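PDB 4GNX: putative uncharacterized protein from Ustilago maydis, which binds single-stranded DNA, probably as the large subunit of replication protein A, through OB-fold domains linked in one chain. Local coordinates for residues C[5-10]-C[91-96]; C[16-21]-C[95-100]; C[41-46]-C[66-71]; C[71-76]-C[109-114]; C[188-193]-C[222-227]. One frame throughout, in Å; residues are numbered along the deposited sequence.

Contact 1 of 5, residues C[5-10]-C[91-96]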
# COMPACT_ATOMS: atom_id res chain seq x y z
N PRO C 5 -34.04 11.92 2.87
CA PRO C 5 -33.15 10.77 2.72
C PRO C 5 -31.75 11.22 3.06
O PRO C 5 -31.44 12.41 2.89
CB PRO C 5 -33.21 10.49 1.22
CG PRO C 5 -33.56 11.79 0.60
CD PRO C 5 -34.54 12.39 1.57
N ILE C 6 -30.91 10.30 3.53
CA ILE C 6 -29.50 10.60 3.87
C ILE C 6 -28.72 11.15 2.68
O ILE C 6 -28.00 12.15 2.80
CB ILE C 6 -28.80 9.38 4.47
CG1 ILE C 6 -29.20 9.25 5.93
CG2 ILE C 6 -27.28 9.51 4.36
CD1 ILE C 6 -28.91 7.90 6.55
N GLU C 7 -28.88 10.50 1.52
CA GLU C 7 -28.23 10.94 0.29
C GLU C 7 -28.61 12.35 -0.14
O GLU C 7 -27.96 12.95 -0.99
CB GLU C 7 -28.55 9.95 -0.81
CG GLU C 7 -27.52 8.86 -0.85
CD GLU C 7 -26.19 9.40 -1.33
OE1 GLU C 7 -26.16 9.91 -2.49
OE2 GLU C 7 -25.19 9.33 -0.56
N GLY C 8 -29.66 12.87 0.48
CA GLY C 8 -30.14 14.19 0.20
C GLY C 8 -29.43 15.28 0.95
O GLY C 8 -29.55 16.43 0.58
N LEU C 9 -28.68 14.94 1.99
CA LEU C 9 -28.04 15.92 2.87
C LEU C 9 -26.84 16.66 2.29
O LEU C 9 -26.03 16.10 1.55
CB LEU C 9 -27.57 15.24 4.14
CG LEU C 9 -28.59 14.40 4.92
CD1 LEU C 9 -27.83 13.51 5.93
CD2 LEU C 9 -29.65 15.27 5.58
N SER C 10 -26.70 17.92 2.68
CA SER C 10 -25.66 18.80 2.14
C SER C 10 -25.49 19.99 3.08
O SER C 10 -26.40 20.30 3.87
CB SER C 10 -26.07 19.33 0.76
OG SER C 10 -27.20 20.18 0.86
N LEU C 91 -16.86 4.40 5.13
CA LEU C 91 -17.85 4.87 4.16
C LEU C 91 -17.28 5.71 3.00
O LEU C 91 -16.24 6.34 3.14
CB LEU C 91 -18.92 5.69 4.90
CG LEU C 91 -19.61 5.04 6.11
CD1 LEU C 91 -20.69 5.94 6.73
CD2 LEU C 91 -20.19 3.67 5.76
N GLN C 92 -17.97 5.71 1.86
CA GLN C 92 -17.53 6.51 0.69
C GLN C 92 -18.10 7.94 0.67
O GLN C 92 -17.69 8.74 -0.15
CB GLN C 92 -17.89 5.83 -0.63
CG GLN C 92 -17.28 4.47 -0.86
CD GLN C 92 -15.81 4.54 -1.20
OE1 GLN C 92 -15.01 5.08 -0.44
NE2 GLN C 92 -15.45 3.96 -2.35
N ASN C 93 -19.05 8.23 1.54
CA ASN C 93 -19.75 9.51 1.51
C ASN C 93 -18.84 10.71 1.53
O ASN C 93 -17.93 10.81 2.34
CB ASN C 93 -20.76 9.60 2.65
CG ASN C 93 -21.88 10.59 2.39
OD1 ASN C 93 -21.72 11.59 1.66
ND2 ASN C 93 -23.03 10.33 3.01
N GLU C 94 -19.11 11.62 0.61
CA GLU C 94 -18.53 12.95 0.56
C GLU C 94 -18.77 13.78 1.84
O GLU C 94 -17.91 14.56 2.26
CB GLU C 94 -19.17 13.65 -0.63
CG GLU C 94 -18.58 14.99 -1.03
CD GLU C 94 -19.52 15.78 -1.94
OE1 GLU C 94 -19.03 16.68 -2.65
OE2 GLU C 94 -20.75 15.49 -1.93
N TYR C 95 -19.94 13.62 2.45
CA TYR C 95 -20.23 14.34 3.69
C TYR C 95 -20.27 13.46 4.95
O TYR C 95 -20.31 12.23 4.86
CB TYR C 95 -21.53 15.13 3.55
CG TYR C 95 -21.54 16.10 2.38
CD1 TYR C 95 -20.54 17.05 2.23
CD2 TYR C 95 -22.57 16.07 1.42
CE1 TYR C 95 -20.54 17.93 1.17
CE2 TYR C 95 -22.58 16.95 0.36
CZ TYR C 95 -21.56 17.88 0.24
OH TYR C 95 -21.57 18.76 -0.82
N GLU C 96 -20.19 14.11 6.11
CA GLU C 96 -20.59 13.51 7.39
C GLU C 96 -21.32 14.51 8.30
O GLU C 96 -21.40 15.71 7.98
CB GLU C 96 -19.44 12.78 8.11
CG GLU C 96 -18.12 13.51 8.24
CD GLU C 96 -16.92 12.57 8.44
OE1 GLU C 96 -15.95 12.99 9.11
OE2 GLU C 96 -16.92 11.41 7.92
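The Tyr95 ring meets the backbone of Leu9 and Ser10, and this is the main van der Waals part of the contact. Ring atom Tyr95 CD2 lies 3.5 Å from Leu9 O. Tyr95 CE2 lies 4.0 Å from Ser10 CA, and both neighbours approach the ring obliquely. The ring gets there because Tyr95 CG stands beside its backbone N, pointing away from the carbonyl (chi1 -56°). The carboxylate carbon Glu94 CD lies 3.6 Å above one ring face, offset toward the rim.

Polar contact across the gap is slight. Glu7 OE2 and Asn93 ND2 come only to 4.3 Å, too far for a hydrogen bond.

One hydrogen bond lies within segment 91-96. Tyr95 N donates to Asn93 OD1 at 2.8 Å, nearly straight at 166°, from above the carbonyl plane. This makes an Asx turn that leads the chain into strand 95-99. Asn93 ND2 also donates to Glu51 O, so the amide is held at both ends.

The contact lies at the surface, near the bound DNA. The 3-10 turn 6-8 precedes strand 17-30, and Ile6 and Leu9 pack on Ile18 of that strand. Segment 91-96 pairs with Ala84 and Asn82 and borders strand 51-57.

Contact 2 of 5, residues C[16-21]-C[95-100]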
# COMPACT_ATOMS: atom_id res chain seq x y z
N TRP C 16 -33.57 20.20 8.13
CA TRP C 16 -33.74 18.78 7.80
C TRP C 16 -33.86 17.87 8.98
O TRP C 16 -33.36 18.17 10.07
CB TRP C 16 -32.63 18.28 6.86
CG TRP C 16 -31.25 18.36 7.47
CD1 TRP C 16 -30.30 19.37 7.29
CD2 TRP C 16 -30.62 17.40 8.39
NE1 TRP C 16 -29.16 19.10 8.01
CE2 TRP C 16 -29.28 17.94 8.69
CE3 TRP C 16 -31.00 16.20 8.96
CZ2 TRP C 16 -28.40 17.28 9.54
CZ3 TRP C 16 -30.11 15.55 9.80
CH2 TRP C 16 -28.84 16.08 10.09
N THR C 17 -34.53 16.73 8.75
CA THR C 17 -34.61 15.62 9.70
C THR C 17 -34.39 14.28 8.97
O THR C 17 -34.94 14.07 7.89
CB THR C 17 -35.98 15.58 10.39
OG1 THR C 17 -36.08 16.65 11.32
CG2 THR C 17 -36.19 14.27 11.13
N ILE C 18 -33.61 13.39 9.56
CA ILE C 18 -33.45 12.06 8.96
C ILE C 18 -34.00 10.96 9.85
O ILE C 18 -34.00 11.09 11.07
CB ILE C 18 -31.98 11.75 8.56
CG1 ILE C 18 -31.05 11.78 9.77
CG2 ILE C 18 -31.51 12.68 7.44
CD1 ILE C 18 -29.63 11.41 9.43
N LYS C 19 -34.48 9.89 9.22
CA LYS C 19 -34.88 8.69 9.93
C LYS C 19 -33.89 7.58 9.57
O LYS C 19 -33.86 7.11 8.44
CB LYS C 19 -36.29 8.30 9.50
CG LYS C 19 -37.23 7.94 10.65
CD LYS C 19 -37.51 6.44 10.73
CE LYS C 19 -38.72 6.01 9.92
NZ LYS C 19 -39.90 5.58 10.74
N ALA C 20 -33.06 7.19 10.53
CA ALA C 20 -31.97 6.25 10.25
C ALA C 20 -31.71 5.25 11.38
O ALA C 20 -31.96 5.56 12.56
CB ALA C 20 -30.70 7.02 9.95
N ARG C 21 -31.21 4.05 11.05
CA ARG C 21 -30.79 3.15 12.13
C ARG C 21 -29.29 3.14 12.33
O ARG C 21 -28.53 3.20 11.36
CB ARG C 21 -31.38 1.73 12.05
CG ARG C 21 -30.65 0.74 11.16
CD ARG C 21 -30.83 -0.71 11.61
NE ARG C 21 -32.13 -1.04 12.22
CZ ARG C 21 -33.29 -1.11 11.56
NH1 ARG C 21 -33.35 -0.84 10.26
NH2 ARG C 21 -34.40 -1.44 12.22
N TYR C 95 -19.94 13.62 2.45
CA TYR C 95 -20.23 14.34 3.69
C TYR C 95 -20.27 13.46 4.95
O TYR C 95 -20.31 12.23 4.86
CB TYR C 95 -21.53 15.13 3.55
CG TYR C 95 -21.54 16.10 2.38
CD1 TYR C 95 -20.54 17.05 2.23
CD2 TYR C 95 -22.57 16.07 1.42
CE1 TYR C 95 -20.54 17.93 1.17
CE2 TYR C 95 -22.58 16.95 0.36
CZ TYR C 95 -21.56 17.88 0.24
OH TYR C 95 -21.57 18.76 -0.82
N GLU C 96 -20.19 14.11 6.11
CA GLU C 96 -20.59 13.51 7.39
C GLU C 96 -21.32 14.51 8.30
O GLU C 96 -21.40 15.71 7.98
CB GLU C 96 -19.44 12.78 8.11
CG GLU C 96 -18.12 13.51 8.24
CD GLU C 96 -16.92 12.57 8.44
OE1 GLU C 96 -15.95 12.99 9.11
OE2 GLU C 96 -16.92 11.41 7.92
N ILE C 97 -21.88 14.02 9.41
CA ILE C 97 -22.64 14.85 10.33
C ILE C 97 -21.92 15.07 11.64
O ILE C 97 -21.34 14.15 12.21
CB ILE C 97 -23.97 14.19 10.65
CG1 ILE C 97 -24.88 14.17 9.42
CG2 ILE C 97 -24.64 14.88 11.84
CD1 ILE C 97 -26.03 13.20 9.55
N THR C 98 -21.96 16.30 12.14
CA THR C 98 -21.44 16.59 13.48
C THR C 98 -22.58 17.09 14.36
O THR C 98 -23.30 18.02 14.01
CB THR C 98 -20.30 17.63 13.49
OG1 THR C 98 -19.48 17.47 12.33
CG2 THR C 98 -19.43 17.46 14.71
N PHE C 99 -22.74 16.45 15.51
CA PHE C 99 -23.75 16.85 16.46
C PHE C 99 -23.33 18.14 17.15
O PHE C 99 -22.26 18.23 17.77
CB PHE C 99 -23.97 15.76 17.50
CG PHE C 99 -24.42 14.46 16.93
CD1 PHE C 99 -25.28 14.41 15.84
CD2 PHE C 99 -24.01 13.26 17.52
CE1 PHE C 99 -25.71 13.19 15.32
CE2 PHE C 99 -24.43 12.04 17.01
CZ PHE C 99 -25.29 12.00 15.91
N GLU C 100 -24.19 19.14 17.02
CA GLU C 100 -24.08 20.38 17.77
C GLU C 100 -25.04 20.34 18.97
O GLU C 100 -25.81 19.39 19.12
CB GLU C 100 -24.35 21.59 16.85
CG GLU C 100 -25.59 21.44 15.96
CD GLU C 100 -25.76 22.56 14.94
OE1 GLU C 100 -25.19 23.67 15.14
OE2 GLU C 100 -26.47 22.34 13.93
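Ile97 CG1 is anti to the carbonyl carbon (chi1 -68°), and its extended chain carries CD1 out toward Ile18 and Trp16. Ile18 answers with CG1 set between its backbone N and carbonyl carbon (chi1 61°), which aims its own CD1 back across the gap. The two isoleucines meet tip to tip, with Ile18 CD1 4.0 Å from Ile97 CD1.

The Trp16 and Ile97 side chains approach each other from opposite directions. The six-membered ring of the indole does the touching: Trp16 CH2 is 4.1 Å from Ile97 CD1. The methyl lies oblique to the indole. One methyl of Ile97 therefore serves two partners, and all three residues are buried. The contact is purely apolar.

The backbones stay well apart. Even the nearest pair, Ile18 CA and Ile97 CA, are separated by 11.2 Å, so strands 17-30 and 95-99 are not paired here. The gap is bridged by side chains alone. Ile97 also packs on Ala54 of strand 51-57 and on Ala79, while Ile18 packs on Ile76 of strand 73-77. Inward side chains from strands on different sides of the barrel, here with a tryptophan just before one of them, meet in an apolar interior that is the core of an OB fold.

Contact 3 of 5, residues C[41-46]-C[66-71]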
# COMPACT_ATOMS: atom_id res chain seq x y z
N PHE C 41 -17.10 10.60 19.99
CA PHE C 41 -17.52 9.28 19.60
C PHE C 41 -18.19 9.44 18.26
O PHE C 41 -18.46 10.56 17.81
CB PHE C 41 -18.50 8.69 20.62
CG PHE C 41 -19.92 9.09 20.38
CD1 PHE C 41 -20.84 8.17 19.88
CD2 PHE C 41 -20.34 10.39 20.62
CE1 PHE C 41 -22.16 8.55 19.63
CE2 PHE C 41 -21.66 10.77 20.39
CZ PHE C 41 -22.57 9.85 19.90
N SER C 42 -18.49 8.32 17.63
CA SER C 42 -19.16 8.39 16.37
C SER C 42 -20.04 7.20 16.16
O SER C 42 -19.88 6.15 16.76
CB SER C 42 -18.16 8.48 15.23
OG SER C 42 -17.45 7.27 15.11
N VAL C 43 -20.96 7.39 15.24
CA VAL C 43 -21.97 6.42 14.94
C VAL C 43 -22.10 6.35 13.43
O VAL C 43 -21.90 7.37 12.74
CB VAL C 43 -23.28 6.90 15.58
CG1 VAL C 43 -24.44 6.91 14.58
CG2 VAL C 43 -23.60 6.11 16.84
N ASN C 44 -22.40 5.17 12.91
CA ASN C 44 -22.71 5.06 11.50
C ASN C 44 -24.20 4.90 11.35
O ASN C 44 -24.85 4.26 12.18
CB ASN C 44 -21.92 3.93 10.82
CG ASN C 44 -20.48 4.32 10.48
OD1 ASN C 44 -20.00 5.39 10.86
ND2 ASN C 44 -19.78 3.44 9.78
N LEU C 45 -24.75 5.49 10.28
CA LEU C 45 -26.20 5.54 10.07
C LEU C 45 -26.59 5.07 8.68
O LEU C 45 -25.89 5.36 7.70
CB LEU C 45 -26.71 6.96 10.28
CG LEU C 45 -26.42 7.58 11.64
CD1 LEU C 45 -26.64 9.07 11.54
CD2 LEU C 45 -27.34 6.97 12.67
N LEU C 46 -27.74 4.40 8.60
CA LEU C 46 -28.20 3.78 7.37
C LEU C 46 -29.68 4.02 7.10
O LEU C 46 -30.51 3.96 8.01
CB LEU C 46 -27.97 2.27 7.46
CG LEU C 46 -28.69 1.40 6.42
CD1 LEU C 46 -27.91 1.39 5.10
CD2 LEU C 46 -28.92 -0.01 6.96
N PRO C 66 -25.17 7.91 25.51
CA PRO C 66 -26.10 6.98 26.15
C PRO C 66 -27.33 6.78 25.28
O PRO C 66 -27.84 5.67 25.18
CB PRO C 66 -26.49 7.70 27.44
CG PRO C 66 -25.37 8.65 27.70
CD PRO C 66 -24.96 9.11 26.34
N LEU C 67 -27.77 7.84 24.62
CA LEU C 67 -29.02 7.85 23.88
C LEU C 67 -29.07 6.98 22.62
O LEU C 67 -30.14 6.52 22.23
CB LEU C 67 -29.37 9.30 23.52
CG LEU C 67 -30.68 9.67 22.81
CD1 LEU C 67 -31.90 9.10 23.53
CD2 LEU C 67 -30.77 11.18 22.70
N LEU C 68 -27.93 6.75 21.99
CA LEU C 68 -27.93 6.05 20.70
C LEU C 68 -27.42 4.62 20.84
O LEU C 68 -26.33 4.40 21.35
CB LEU C 68 -27.10 6.82 19.67
CG LEU C 68 -27.57 8.20 19.19
CD1 LEU C 68 -26.41 8.93 18.54
CD2 LEU C 68 -28.74 8.08 18.23
N GLN C 69 -28.22 3.66 20.38
CA GLN C 69 -27.88 2.25 20.57
C GLN C 69 -28.00 1.49 19.27
O GLN C 69 -28.95 1.69 18.52
CB GLN C 69 -28.77 1.63 21.65
CG GLN C 69 -28.49 2.16 23.05
CD GLN C 69 -29.51 1.67 24.07
OE1 GLN C 69 -30.34 0.80 23.78
NE2 GLN C 69 -29.44 2.22 25.29
N GLU C 70 -27.03 0.60 19.00
CA GLU C 70 -26.98 -0.10 17.71
C GLU C 70 -28.25 -0.85 17.32
O GLU C 70 -28.93 -1.44 18.15
CB GLU C 70 -25.72 -0.98 17.53
CG GLU C 70 -24.78 -1.11 18.72
CD GLU C 70 -23.34 -1.42 18.30
OE1 GLU C 70 -22.74 -0.61 17.56
OE2 GLU C 70 -22.81 -2.48 18.71
N ASN C 71 -28.57 -0.76 16.04
CA ASN C 71 -29.69 -1.44 15.43
C ASN C 71 -31.04 -0.81 15.75
O ASN C 71 -32.07 -1.20 15.20
CB ASN C 71 -29.66 -2.93 15.77
CG ASN C 71 -30.37 -3.76 14.73
OD1 ASN C 71 -30.30 -3.48 13.53
ND2 ASN C 71 -31.06 -4.80 15.18
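Strand 39-46 runs extended past the irregular segment 66-71, and the closest backbone approach is 8.3 Å, between Val43 CA and Leu68 CA. In the OB fold a helix commonly sits between the third and fourth strands. Here that helix is 59-64, and segment 66-71 leads from it into strand 73-77. At that spacing side chains, not backbone bonds, make the contact.

Leu68 is the inserted residue. Chi1 of -66° sets its CG beside the backbone N, and chi2 of 162° extends CD1 to the strand. Phe41 and Val43, two residues apart and both turned to this side, receive it. The Leu68 side chain crosses that of Phe41 at about a right angle. The methyl meets the ring at its edge, near the ring plane, so the ring is not stacked on the leucine. All three residues are buried.

Around them the core continues. The Phe41 ring packs edge-to-face with that of Tyr65, and Leu68 also touches Tyr74 and Ile105. Leu68 O, on the backbone, accepts a hydrogen bond from Lys25 NZ. The Leu68 CD1 methyl lies 4.2 Å from Phe41 CZ and 4.3 Å from Val43 CG2.

Contact 4 of 5, residues C[71-76]-C[109-114]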
# COMPACT_ATOMS: atom_id res chain seq x y z
N ASN C 71 -28.57 -0.76 16.04
CA ASN C 71 -29.69 -1.44 15.43
C ASN C 71 -31.04 -0.81 15.75
O ASN C 71 -32.07 -1.20 15.20
CB ASN C 71 -29.66 -2.93 15.77
CG ASN C 71 -30.37 -3.76 14.73
OD1 ASN C 71 -30.30 -3.48 13.53
ND2 ASN C 71 -31.06 -4.80 15.18
N HIS C 72 -31.02 0.19 16.63
CA HIS C 72 -32.21 1.00 16.92
C HIS C 72 -32.31 2.14 15.93
O HIS C 72 -31.31 2.52 15.32
CB HIS C 72 -32.16 1.53 18.35
CG HIS C 72 -32.31 0.46 19.40
ND1 HIS C 72 -33.44 0.29 20.11
CD2 HIS C 72 -31.41 -0.50 19.87
CE1 HIS C 72 -33.28 -0.72 20.97
NE2 HIS C 72 -32.04 -1.21 20.83
N VAL C 73 -33.52 2.68 15.77
CA VAL C 73 -33.86 3.64 14.71
C VAL C 73 -34.23 5.00 15.28
O VAL C 73 -35.03 5.08 16.21
CB VAL C 73 -35.05 3.13 13.87
CG1 VAL C 73 -35.58 4.22 12.94
CG2 VAL C 73 -34.66 1.89 13.08
N TYR C 74 -33.68 6.07 14.71
CA TYR C 74 -33.85 7.39 15.30
C TYR C 74 -34.22 8.50 14.32
O TYR C 74 -33.91 8.44 13.13
CB TYR C 74 -32.58 7.80 16.04
CG TYR C 74 -32.13 6.84 17.12
CD1 TYR C 74 -31.39 5.70 16.80
CD2 TYR C 74 -32.41 7.09 18.46
CE1 TYR C 74 -30.96 4.83 17.79
CE2 TYR C 74 -31.98 6.23 19.45
CZ TYR C 74 -31.25 5.10 19.11
OH TYR C 74 -30.82 4.24 20.09
N LEU C 75 -34.91 9.50 14.86
CA LEU C 75 -35.15 10.77 14.21
C LEU C 75 -34.05 11.69 14.67
O LEU C 75 -33.98 12.02 15.86
CB LEU C 75 -36.48 11.37 14.66
CG LEU C 75 -37.77 10.98 13.94
CD1 LEU C 75 -38.92 10.93 14.94
CD2 LEU C 75 -38.07 11.96 12.82
N ILE C 76 -33.20 12.09 13.73
CA ILE C 76 -32.11 13.00 14.02
C ILE C 76 -32.32 14.28 13.23
O ILE C 76 -32.76 14.26 12.07
CB ILE C 76 -30.75 12.36 13.68
CG1 ILE C 76 -30.59 11.04 14.44
CG2 ILE C 76 -29.61 13.31 14.01
CD1 ILE C 76 -29.64 10.08 13.76
N THR C 109 -40.77 4.45 16.58
CA THR C 109 -41.55 3.25 16.85
C THR C 109 -41.73 2.42 15.57
O THR C 109 -41.94 1.21 15.64
CB THR C 109 -42.91 3.60 17.48
OG1 THR C 109 -42.81 4.83 18.20
CG2 THR C 109 -43.35 2.50 18.44
N ASP C 110 -41.66 3.07 14.41
CA ASP C 110 -41.64 2.37 13.11
C ASP C 110 -40.22 2.04 12.70
O ASP C 110 -39.36 2.93 12.66
CB ASP C 110 -42.28 3.23 12.02
CG ASP C 110 -43.75 3.45 12.24
OD1 ASP C 110 -44.18 3.52 13.41
OD2 ASP C 110 -44.48 3.57 11.24
N ALA C 111 -39.99 0.77 12.38
CA ALA C 111 -38.70 0.32 11.86
C ALA C 111 -38.81 -0.15 10.40
O ALA C 111 -37.80 -0.40 9.74
CB ALA C 111 -38.13 -0.79 12.74
N THR C 112 -40.04 -0.23 9.90
CA THR C 112 -40.32 -0.80 8.57
C THR C 112 -39.82 0.01 7.37
O THR C 112 -39.40 -0.57 6.37
CB THR C 112 -41.82 -1.11 8.41
OG1 THR C 112 -42.59 -0.12 9.11
CG2 THR C 112 -42.15 -2.48 8.97
N ASP C 113 -39.84 1.34 7.47
CA ASP C 113 -39.31 2.20 6.41
C ASP C 113 -37.81 1.97 6.24
O ASP C 113 -37.30 1.93 5.12
CB ASP C 113 -39.51 3.69 6.71
CG ASP C 113 -40.54 3.96 7.79
OD1 ASP C 113 -40.79 3.09 8.65
OD2 ASP C 113 -41.08 5.09 7.79
N VAL C 114 -37.12 1.85 7.37
CA VAL C 114 -35.67 1.75 7.41
C VAL C 114 -35.20 0.31 7.16
O VAL C 114 -35.67 -0.62 7.80
CB VAL C 114 -35.11 2.22 8.76
CG1 VAL C 114 -33.59 2.33 8.71
CG2 VAL C 114 -35.72 3.56 9.15
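The side chains of Val73 and Val114 run alongside and opposite ways, touching through one methyl each. They join a strand of the first OB fold to the chain that leaves it. Val73 opens strand 73-77. Segment 109-114 is an irregular piece that follows strand 104-107 and leads on toward strand 135-152 of the next OB domain.

The two branches of Val73 divide the work. Its CG1 is anti to the backbone N (chi1 169°), and this methyl meets Val114, with Val73 CG1 3.8 Å from Val114 CG2. The other methyl turns to Ala111, and Val73 CG2 lies 4.4 Å from Ala111 CB, a looser touch. Val73 thus packs against both ends of the bend, Ala111 and Val114. Both valines are buried. The alanine is partly exposed, and Asp110 is exposed.

Direct contact between the two segments is by packing alone. The pairing partner of Val73 is Cys108, just before the linker piece, through backbone hydrogen bonding. Strand 17-30 supplies the neighbouring side: Lys19 and Arg21 both touch Val73. Lys19 NZ also makes a weak hydrogen bond to Asp110 O and a long, weak ion pair with Asp113 OD2.

Within the bend, Val114 N makes a weak backbone bond to Ala111 O, 3.3 Å. Asp110 enters the contact through its carbonyl group, with Asp110 O 4.0 Å from Val73 CG1.

Contact 5 of 5, residues C[188-193]-C[222-227]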
# COMPACT_ATOMS: atom_id res chain seq x y z
N PRO C 188 -18.08 -10.38 29.33
CA PRO C 188 -18.89 -11.30 30.15
C PRO C 188 -20.12 -10.68 30.84
O PRO C 188 -20.97 -11.42 31.33
CB PRO C 188 -17.89 -11.87 31.16
CG PRO C 188 -16.70 -10.96 31.13
CD PRO C 188 -16.69 -10.27 29.81
N THR C 189 -20.21 -9.35 30.86
CA THR C 189 -21.44 -8.62 31.26
C THR C 189 -22.69 -9.10 30.52
O THR C 189 -23.75 -9.25 31.12
CB THR C 189 -21.27 -7.10 30.99
OG1 THR C 189 -20.39 -6.53 31.97
CG2 THR C 189 -22.62 -6.35 30.99
N ASN C 190 -22.54 -9.34 29.22
CA ASN C 190 -23.66 -9.70 28.34
C ASN C 190 -24.30 -11.01 28.75
O ASN C 190 -23.61 -11.95 29.16
CB ASN C 190 -23.18 -9.79 26.89
CG ASN C 190 -22.26 -8.64 26.52
OD1 ASN C 190 -22.60 -7.47 26.73
ND2 ASN C 190 -21.09 -8.96 25.98
N ALA C 191 -25.63 -11.06 28.64
CA ALA C 191 -26.40 -12.22 29.05
C ALA C 191 -26.18 -13.40 28.12
O ALA C 191 -25.93 -13.23 26.92
CB ALA C 191 -27.88 -11.86 29.12
N GLY C 192 -26.24 -14.61 28.70
CA GLY C 192 -26.18 -15.87 27.95
C GLY C 192 -24.84 -16.19 27.31
O GLY C 192 -24.73 -17.11 26.50
N VAL C 193 -23.82 -15.43 27.70
CA VAL C 193 -22.48 -15.53 27.13
C VAL C 193 -21.76 -16.86 27.43
O VAL C 193 -20.87 -17.27 26.69
CB VAL C 193 -21.63 -14.29 27.52
CG1 VAL C 193 -20.45 -14.66 28.41
CG2 VAL C 193 -21.21 -13.51 26.28
N MET C 222 -21.28 -6.92 16.53
CA MET C 222 -21.66 -8.28 16.96
C MET C 222 -22.99 -8.35 17.72
O MET C 222 -23.30 -7.48 18.54
CB MET C 222 -20.54 -8.95 17.75
CG MET C 222 -20.22 -8.30 19.09
SD MET C 222 -20.09 -9.50 20.43
CE MET C 222 -18.38 -10.02 20.29
N LEU C 223 -23.77 -9.39 17.44
CA LEU C 223 -25.05 -9.61 18.09
C LEU C 223 -25.01 -10.91 18.85
O LEU C 223 -24.39 -11.89 18.40
CB LEU C 223 -26.17 -9.65 17.06
CG LEU C 223 -26.70 -8.32 16.54
CD1 LEU C 223 -27.06 -8.46 15.07
CD2 LEU C 223 -27.88 -7.85 17.38
N ILE C 224 -25.68 -10.94 20.00
CA ILE C 224 -25.71 -12.13 20.82
C ILE C 224 -27.08 -12.81 20.74
O ILE C 224 -28.06 -12.31 21.29
CB ILE C 224 -25.32 -11.81 22.28
CG1 ILE C 224 -23.99 -11.03 22.30
CG2 ILE C 224 -25.24 -13.09 23.10
CD1 ILE C 224 -23.81 -10.09 23.47
N ASN C 225 -27.12 -13.94 20.03
CA ASN C 225 -28.36 -14.68 19.80
C ASN C 225 -29.44 -13.83 19.12
O ASN C 225 -30.50 -13.59 19.70
CB ASN C 225 -28.88 -15.29 21.11
CG ASN C 225 -27.83 -16.13 21.82
OD1 ASN C 225 -27.33 -17.11 21.26
ND2 ASN C 225 -27.50 -15.75 23.05
N PRO C 226 -29.16 -13.37 17.90
CA PRO C 226 -30.15 -12.60 17.15
C PRO C 226 -31.27 -13.51 16.63
O PRO C 226 -31.03 -14.69 16.38
CB PRO C 226 -29.35 -12.06 15.97
CG PRO C 226 -28.28 -13.06 15.76
CD PRO C 226 -27.94 -13.62 17.11
N ASP C 227 -32.46 -12.96 16.48
CA ASP C 227 -33.58 -13.75 16.01
C ASP C 227 -33.53 -13.85 14.48
O ASP C 227 -34.34 -13.25 13.77
CB ASP C 227 -34.91 -13.17 16.50
CG ASP C 227 -35.84 -14.24 17.06
OD1 ASP C 227 -35.47 -14.88 18.07
OD2 ASP C 227 -36.94 -14.42 16.50
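Ile224 CD1 against the side chain of Asn190 is the close part of this contact. The methyl lies 3.5 Å from Asn190 CB and 3.7 Å from Asn190 CG. The two side chains cross at about a right angle. The aliphatic base of the asparagine thus takes the main touch, while its amide nitrogen is a little farther, with ND2 3.9 Å from Ile224 CD1. With chi1 at -52°, Ile224 CG1 leans to the backbone N side, and the longer branch is directed to Asn190. The shorter branch turns to the backbone, where Ile224 CG2 lies 3.9 Å from Ala191 O.

The other side is looser and lies toward solvent. Ala191, Gly192 and Asn225 are exposed. Asn190 to Val193 form a type II beta turn. Gly192 takes its third position with positive phi (69°), as is usual in such turns. The far part of the turn, at Gly192, has only a slight contact with the strand end.

Beneath this surface patch, Val193 is buried and touches Tyr145 and Phe187. Ile224 also packs on Leu199. Asn225 OD1 accepts from Val198 N, which ties the strand end to strand 198-207. The loop between helix 181-185 and strand 198-207 thus lies against the end of strand 220-224, the last of this OB domain. Such a loop, between the helix and the fourth strand, belongs to the OB fold.

Overall arrangement
Contacts 2 and 3 are buried and apolar. Contact 4 is partly buried, and contacts 1 and 5 lie at the surface. In these three, backbone carbonyls join the packing, and in 1 and 5 polar side chains do too. Contacts 1 to 4 are built on the first OB domain and reach one sheet; contact 4 joins it to the chain leading out. Contacts 1 and 2 share strand 95-99, and Leu9 packs on Trp16, Ile18 and Ile97. Contact 3 adjoins contact 2 where Phe99 meets Leu68, and it shares Asn71 with contact 4. Contact 5 stands apart in the second OB domain, though its loop occupies a place comparable to segment 66-71. None of the five has a hydrogen bond between its segments.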